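Thiamin pyrophosphokinase family protein (Enterococcus faecalis, PDB 3MEL) probably catalyses transfer of a pyrophosphate group from ATP to thiamine, which yields thiamine diphosphate, and binds magnesium ions. Local coordinates at residues P142-V147 / A198-A203; V164-L169 / L176-V181; C159-V164 / A203-V208. All coordinates share one frame; numbering follows the deposited sequence.

Contact 1: P142-V147 / A198-A203; sequences PGSYIV and AFSFDA
Y145 and F199 form an antiparallel hydrogen-bonded pair that gives and takes in both directions: Y145 N donates to F199 O at 2.9 Å, and F199 N returns the bond to Y145 O at 3.2 Å. A third backbone bond runs from F201 N to G143 O, 3.1 Å long, so the chains stay linked into the loop that leads up to strand 144-148. S144 with S200 and I146 with A198 are the non-hydrogen-bonded pairs. Their side chains lie on the more exposed face, where small A198 and the polar serines fit; I146, an exposed apolar exception, touches R171. The side chain of S200 comes to about 3 Å from a bound magnesium ion.

The apolar contacts lie on the other face. The rings of Y145 and F199 meet obliquely, their planes 48° apart, with Y145 CD2 3.7 Å from F199 CZ. F199 has its CG wedged between its own backbone N and carbonyl carbon (chi1 80°), a crowded position that swings the ring toward the neighbouring strand, where V147 CG2 touches the ring edge at CE2 (3.6 Å). F201 uses its ring differently: P142 CA sits over one face in a CH-pi contact, 3.8 Å from the ring centroid. Proline suits this place because its fixed phi (-51°) fits the loop, and its ring packs on D202 and A203. Tyrosine combines an apolar ring with a polar tip, the hydroxyl of Y145 being hydrogen-bonded to A141 O.

Strand 196-200 is the middle strand of a three-stranded antiparallel sheet, with 144-148 along one edge and 167-170 along the other. F199 and F201 reach I206 of strand 206-211, and F199 meets Y140 and Y158 edge-to-face, joining this sheet to the larger one.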
# COMPACT_ATOMS: atom_id res chain seq x y z
N PRO A 142 -7.26 15.88 12.37
CA PRO A 142 -6.58 16.59 13.46
C PRO A 142 -7.32 16.55 14.79
O PRO A 142 -8.48 16.96 14.88
CB PRO A 142 -6.54 18.03 12.95
CG PRO A 142 -6.51 17.90 11.49
CD PRO A 142 -7.40 16.73 11.17
N GLY A 143 -6.64 16.09 15.82
CA GLY A 143 -7.20 16.09 17.15
C GLY A 143 -6.18 15.57 18.13
O GLY A 143 -4.98 15.63 17.87
N SER A 144 -6.66 15.07 19.26
CA SER A 144 -5.80 14.45 20.27
C SER A 144 -6.42 13.11 20.62
O SER A 144 -7.61 13.03 20.88
CB SER A 144 -5.70 15.34 21.50
OG SER A 144 -5.46 16.69 21.14
N TYR A 145 -5.63 12.04 20.62
CA TYR A 145 -6.19 10.70 20.64
C TYR A 145 -5.45 9.70 21.51
O TYR A 145 -4.25 9.83 21.77
CB TYR A 145 -6.29 10.16 19.20
CG TYR A 145 -7.06 11.09 18.30
CD1 TYR A 145 -8.42 11.29 18.49
CD2 TYR A 145 -6.44 11.78 17.27
CE1 TYR A 145 -9.13 12.14 17.70
CE2 TYR A 145 -7.16 12.64 16.47
CZ TYR A 145 -8.50 12.82 16.70
OH TYR A 145 -9.25 13.67 15.92
N ILE A 146 -6.20 8.70 21.99
CA ILE A 146 -5.60 7.53 22.60
C ILE A 146 -5.74 6.37 21.63
O ILE A 146 -6.77 6.21 20.97
CB ILE A 146 -6.22 7.19 23.98
CG1 ILE A 146 -7.75 7.11 23.85
CG2 ILE A 146 -5.81 8.24 25.01
CD1 ILE A 146 -8.52 6.86 25.17
N VAL A 147 -4.69 5.57 21.50
CA VAL A 147 -4.68 4.49 20.54
C VAL A 147 -4.50 3.17 21.28
O VAL A 147 -3.38 2.79 21.61
CB VAL A 147 -3.53 4.67 19.52
CG1 VAL A 147 -3.48 3.50 18.56
CG2 VAL A 147 -3.69 5.99 18.78
N ALA A 198 -0.54 7.56 22.64
CA ALA A 198 -1.30 8.77 22.37
C ALA A 198 -0.58 9.67 21.36
O ALA A 198 0.63 9.54 21.18
CB ALA A 198 -1.60 9.52 23.65
N PHE A 199 -1.33 10.55 20.70
CA PHE A 199 -0.76 11.46 19.71
C PHE A 199 -1.75 12.55 19.34
O PHE A 199 -2.96 12.39 19.52
CB PHE A 199 -0.36 10.70 18.45
CG PHE A 199 -1.52 10.41 17.52
CD1 PHE A 199 -1.74 11.19 16.39
CD2 PHE A 199 -2.38 9.35 17.78
CE1 PHE A 199 -2.80 10.92 15.53
CE2 PHE A 199 -3.46 9.06 16.92
CZ PHE A 199 -3.67 9.85 15.79
N SER A 200 -1.23 13.64 18.80
CA SER A 200 -2.08 14.76 18.37
C SER A 200 -1.43 15.54 17.23
O SER A 200 -0.23 15.43 16.99
CB SER A 200 -2.43 15.67 19.55
OG SER A 200 -1.39 15.72 20.51
N PHE A 201 -2.26 16.31 16.53
CA PHE A 201 -1.83 17.09 15.39
C PHE A 201 -2.91 18.08 14.96
O PHE A 201 -4.08 17.92 15.31
CB PHE A 201 -1.37 16.18 14.24
CG PHE A 201 -2.46 15.35 13.63
CD1 PHE A 201 -3.02 15.70 12.40
CD2 PHE A 201 -2.90 14.19 14.23
CE1 PHE A 201 -4.01 14.93 11.82
CE2 PHE A 201 -3.89 13.41 13.65
CZ PHE A 201 -4.44 13.78 12.44
N ASP A 202 -2.52 19.11 14.21
CA ASP A 202 -3.42 20.22 13.92
C ASP A 202 -3.98 20.18 12.51
O ASP A 202 -5.04 20.73 12.26
CB ASP A 202 -2.70 21.56 14.10
CG ASP A 202 -2.31 21.85 15.54
OD1 ASP A 202 -2.80 21.16 16.47
OD2 ASP A 202 -1.51 22.79 15.74
N ALA A 203 -3.26 19.54 11.60
CA ALA A 203 -3.63 19.59 10.19
C ALA A 203 -3.17 18.36 9.42
O ALA A 203 -2.08 17.84 9.67
CB ALA A 203 -3.07 20.85 9.54

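Contact 2: V164-L169 / L176-V181; sequences VENLTL and LTNQDV
V164 with V181 and L167 with Q179 are antiparallel hydrogen-bonded pairs, but the register slips by one residue between them because N166 and L167 both face Q179, a G1 beta bulge. N166 takes positive phi there (53°), a conformation asparagine accepts readily, and the chain turns a corner at this residue. L167 N then reaches Q179 O at 2.7 Å.

Two side chains reinforce the corners by accepting backbone N-H groups. D180 OD1 receives N166 N at 3.0 Å, nearly straight at 166°. With T168 OG1 lying beside its own backbone N (chi1 -56°), the hydroxyl receives N178 N at 3.1 Å. On the apolar side, L176 slants across two leucines, its CD1 touching L167 CD2 at 3.6 Å and L169 CD1 at 3.7 Å. The beta-branched V164 and V181 favour extended backbone and face the interior together.

Polar and apolar work are thus divided: carboxylate and hydroxyl oxygens satisfy amides at the corners, while leucines and valines pack on the inner side. E165 OE2 and D180 OD2 lie 5.3 Å apart, so their like charges may slightly raise the pKa of both carboxyl groups.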
# COMPACT_ATOMS: atom_id res chain seq x y z
N VAL A 164 1.52 16.76 7.40
CA VAL A 164 0.90 16.97 8.71
C VAL A 164 1.62 18.09 9.48
O VAL A 164 2.79 18.34 9.27
CB VAL A 164 0.84 15.65 9.55
CG1 VAL A 164 0.78 15.93 11.04
CG2 VAL A 164 -0.35 14.82 9.13
N GLU A 165 0.89 18.76 10.37
CA GLU A 165 1.47 19.84 11.17
C GLU A 165 1.37 19.60 12.68
O GLU A 165 0.35 19.11 13.18
CB GLU A 165 0.80 21.16 10.83
CG GLU A 165 1.40 21.87 9.63
CD GLU A 165 0.69 23.17 9.33
OE1 GLU A 165 -0.30 23.48 10.04
OE2 GLU A 165 1.12 23.89 8.39
N ASN A 166 2.44 19.96 13.39
CA ASN A 166 2.50 19.88 14.85
C ASN A 166 2.13 18.49 15.31
O ASN A 166 1.14 18.30 16.01
CB ASN A 166 1.59 20.94 15.48
CG ASN A 166 1.79 21.08 16.98
OD1 ASN A 166 2.91 20.94 17.50
ND2 ASN A 166 0.71 21.37 17.70
N LEU A 167 2.92 17.50 14.92
CA LEU A 167 2.63 16.12 15.28
C LEU A 167 3.37 15.71 16.54
O LEU A 167 4.58 15.47 16.51
CB LEU A 167 2.97 15.16 14.13
CG LEU A 167 2.85 13.67 14.47
CD1 LEU A 167 1.50 13.37 15.05
CD2 LEU A 167 3.11 12.81 13.27
N THR A 168 2.64 15.64 17.66
CA THR A 168 3.20 15.20 18.93
C THR A 168 2.69 13.80 19.19
O THR A 168 1.55 13.48 18.87
CB THR A 168 2.77 16.12 20.10
OG1 THR A 168 3.14 17.48 19.83
CG2 THR A 168 3.45 15.68 21.39
N LEU A 169 3.51 12.96 19.79
CA LEU A 169 3.20 11.55 19.84
C LEU A 169 3.91 10.92 21.04
O LEU A 169 5.13 10.87 21.09
CB LEU A 169 3.59 10.95 18.48
CG LEU A 169 4.06 9.55 18.09
CD1 LEU A 169 4.43 9.57 16.62
CD2 LEU A 169 5.26 9.12 18.90
N LEU A 176 7.74 11.74 18.58
CA LEU A 176 7.90 12.95 17.81
C LEU A 176 7.31 13.97 18.73
O LEU A 176 6.50 13.64 19.59
CB LEU A 176 7.09 12.93 16.52
CG LEU A 176 7.42 11.85 15.50
CD1 LEU A 176 6.35 11.84 14.43
CD2 LEU A 176 8.83 12.04 14.92
N THR A 177 7.71 15.23 18.56
CA THR A 177 7.13 16.25 19.40
C THR A 177 7.09 17.59 18.67
O THR A 177 8.13 18.13 18.31
CB THR A 177 7.80 16.29 20.81
OG1 THR A 177 8.06 17.65 21.19
CG2 THR A 177 9.09 15.48 20.84
N ASN A 178 5.88 18.07 18.42
CA ASN A 178 5.66 19.32 17.70
C ASN A 178 6.23 19.25 16.28
O ASN A 178 6.64 20.27 15.70
CB ASN A 178 6.25 20.48 18.49
CG ASN A 178 5.61 20.64 19.86
OD1 ASN A 178 4.46 21.08 19.97
ND2 ASN A 178 6.35 20.27 20.92
N GLN A 179 6.22 18.04 15.73
CA GLN A 179 6.86 17.73 14.45
C GLN A 179 6.07 18.24 13.26
O GLN A 179 4.89 17.94 13.11
CB GLN A 179 6.97 16.22 14.32
CG GLN A 179 7.70 15.76 13.09
CD GLN A 179 9.14 16.21 13.11
OE1 GLN A 179 9.97 15.63 13.81
NE2 GLN A 179 9.44 17.26 12.35
N ASP A 180 6.72 19.01 12.39
CA ASP A 180 6.12 19.31 11.10
C ASP A 180 6.55 18.24 10.11
O ASP A 180 7.70 17.82 10.10
CB ASP A 180 6.47 20.71 10.60
CG ASP A 180 5.58 21.79 11.19
OD1 ASP A 180 4.72 21.46 12.05
OD2 ASP A 180 5.72 22.97 10.80
N VAL A 181 5.59 17.76 9.33
CA VAL A 181 5.79 16.69 8.37
C VAL A 181 5.40 17.26 7.01
O VAL A 181 4.22 17.36 6.71
CB VAL A 181 4.91 15.45 8.71
CG1 VAL A 181 5.09 14.34 7.70
CG2 VAL A 181 5.23 14.93 10.09

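Contact 3: C159-V164 / A203-V208; sequences CCLTPV and AGMIAV
I206 lies across from C160 in a non-hydrogen-bonded antiparallel pair, and its side chain bridges that strand and V164 beyond the turn. From CB, 3.9 Å from C159 O, the chain divides. The methyl CG2 stands trans to the backbone N and drops onto the same carbonyl oxygen, 3.2 Å from C159 O. The longer branch, set beside the backbone N (chi1 -49°), leads the other way: CG1 packs on V164 CG2 at 3.7 Å, and the terminal CD1 is still 4.1 Å from V164 CG2. The two side chains cross at about a right angle. A beta-branched isoleucine suits the place, since one branch covers the strand backbone while the other fills the interior.

On the reverse face, L161 CD1 reaches A207 CB at 4.1 Å and also meets the terminal methyl of M205, a selenomethionine in this model. Alanine keeps this side of the strand low, and the leucine lies over it.

The backbone ladder begins with A207 N to C159 O, 2.8 Å and almost straight (174°), answered by C159 N to A207 O. L161 N bonds to M205 O at 2.9 Å. Beyond the strand end T162 takes over: its OG1 accepts M205 N at 3.1 Å and donates to P163 O, so one hydroxyl both braces its own turn and ties it to 203-208. G204 fits close beside T162 OG1 and P163 O, having no side chain there, and its backbone (phi 107°, psi extended) lies in a region that suits glycine.

Strand 206-211 runs between 135-140 and 155-160 in the large mixed sheet, and 185-190 follows 155-160 at the margin. Y139 packs on L161, M205 and A207, while C159 touches D107 and L161 touches W114, both of the second subunit.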
# COMPACT_ATOMS: atom_id res chain seq x y z
N CYS A 159 1.26 6.90 9.72
CA CYS A 159 1.42 7.11 8.29
C CYS A 159 0.69 8.39 7.93
O CYS A 159 -0.53 8.44 7.98
CB CYS A 159 0.84 5.91 7.56
SG CYS A 159 1.67 4.38 8.03
N CYS A 160 1.44 9.44 7.64
CA CYS A 160 0.85 10.72 7.28
C CYS A 160 0.51 10.72 5.81
O CYS A 160 1.41 10.72 4.96
CB CYS A 160 1.82 11.85 7.59
SG CYS A 160 2.33 11.87 9.31
N LEU A 161 -0.78 10.72 5.49
CA LEU A 161 -1.19 10.60 4.11
C LEU A 161 -0.99 11.93 3.38
O LEU A 161 -0.88 11.99 2.13
CB LEU A 161 -2.64 10.14 4.03
CG LEU A 161 -2.86 8.79 4.73
CD1 LEU A 161 -4.34 8.44 4.71
CD2 LEU A 161 -1.99 7.71 4.08
N THR A 162 -0.91 12.99 4.17
CA THR A 162 -0.72 14.32 3.65
C THR A 162 0.33 15.01 4.50
O THR A 162 0.64 14.53 5.58
CB THR A 162 -1.98 15.13 3.85
OG1 THR A 162 -2.17 15.33 5.25
CG2 THR A 162 -3.16 14.41 3.25
N PRO A 163 0.84 16.15 4.03
CA PRO A 163 1.69 16.90 4.95
C PRO A 163 0.92 17.11 6.26
O PRO A 163 -0.23 17.58 6.21
CB PRO A 163 1.88 18.26 4.25
CG PRO A 163 1.41 18.06 2.85
CD PRO A 163 0.42 16.95 2.86
N VAL A 164 1.52 16.76 7.40
CA VAL A 164 0.90 16.97 8.71
C VAL A 164 1.62 18.09 9.48
O VAL A 164 2.79 18.34 9.27
CB VAL A 164 0.84 15.65 9.55
CG1 VAL A 164 0.78 15.93 11.04
CG2 VAL A 164 -0.35 14.82 9.13
N ALA A 203 -3.26 19.54 11.60
CA ALA A 203 -3.63 19.59 10.19
C ALA A 203 -3.17 18.36 9.42
O ALA A 203 -2.08 17.84 9.67
CB ALA A 203 -3.07 20.85 9.54
N GLY A 204 -4.02 17.92 8.48
CA GLY A 204 -3.69 16.79 7.64
C GLY A 204 -4.47 15.54 8.00
O GLY A 204 -5.45 15.60 8.73
N MSE A 205 -4.05 14.41 7.47
CA MSE A 205 -4.71 13.18 7.84
C MSE A 205 -3.74 12.05 8.02
O MSE A 205 -2.84 11.86 7.22
CB MSE A 205 -5.77 12.80 6.83
CG MSE A 205 -7.09 12.47 7.51
SE MSE A 205 -8.26 11.44 6.36
CE MSE A 205 -7.03 10.03 5.82
N ILE A 206 -3.93 11.30 9.10
CA ILE A 206 -3.04 10.20 9.42
C ILE A 206 -3.79 8.89 9.45
O ILE A 206 -4.98 8.81 9.80
CB ILE A 206 -2.32 10.41 10.77
CG1 ILE A 206 -1.71 11.81 10.82
CG2 ILE A 206 -1.25 9.35 10.97
CD1 ILE A 206 -1.20 12.19 12.18
N ALA A 207 -3.07 7.85 9.05
CA ALA A 207 -3.59 6.51 9.09
C ALA A 207 -2.79 5.82 10.16
O ALA A 207 -1.61 5.52 9.97
CB ALA A 207 -3.39 5.82 7.74
N VAL A 208 -3.40 5.57 11.30
CA VAL A 208 -2.70 4.83 12.32
C VAL A 208 -2.74 3.37 11.89
O VAL A 208 -3.81 2.85 11.57
CB VAL A 208 -3.34 5.03 13.69
CG1 VAL A 208 -2.76 4.06 14.70
CG2 VAL A 208 -3.13 6.47 14.13

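The three contacts cluster at one end of the molecule, each centre about 10 Å from the other two. All belong to the part assigned to the vitamin B1 binding family. Along the chain, contacts 1 and 3 interleave, and contact 2 falls within the span of both. Contacts 1 and 2 meet in the small sheet, where strands 196-200 and 167-170 are neighbours; contact 3 lies in the large mixed sheet. A203 is common to contacts 1 and 3, V164 to contacts 2 and 3. F201, L167 and I206 pack between the layers, consistent with a beta-sandwich, distant from this chain's own thiamine diphosphate pocket.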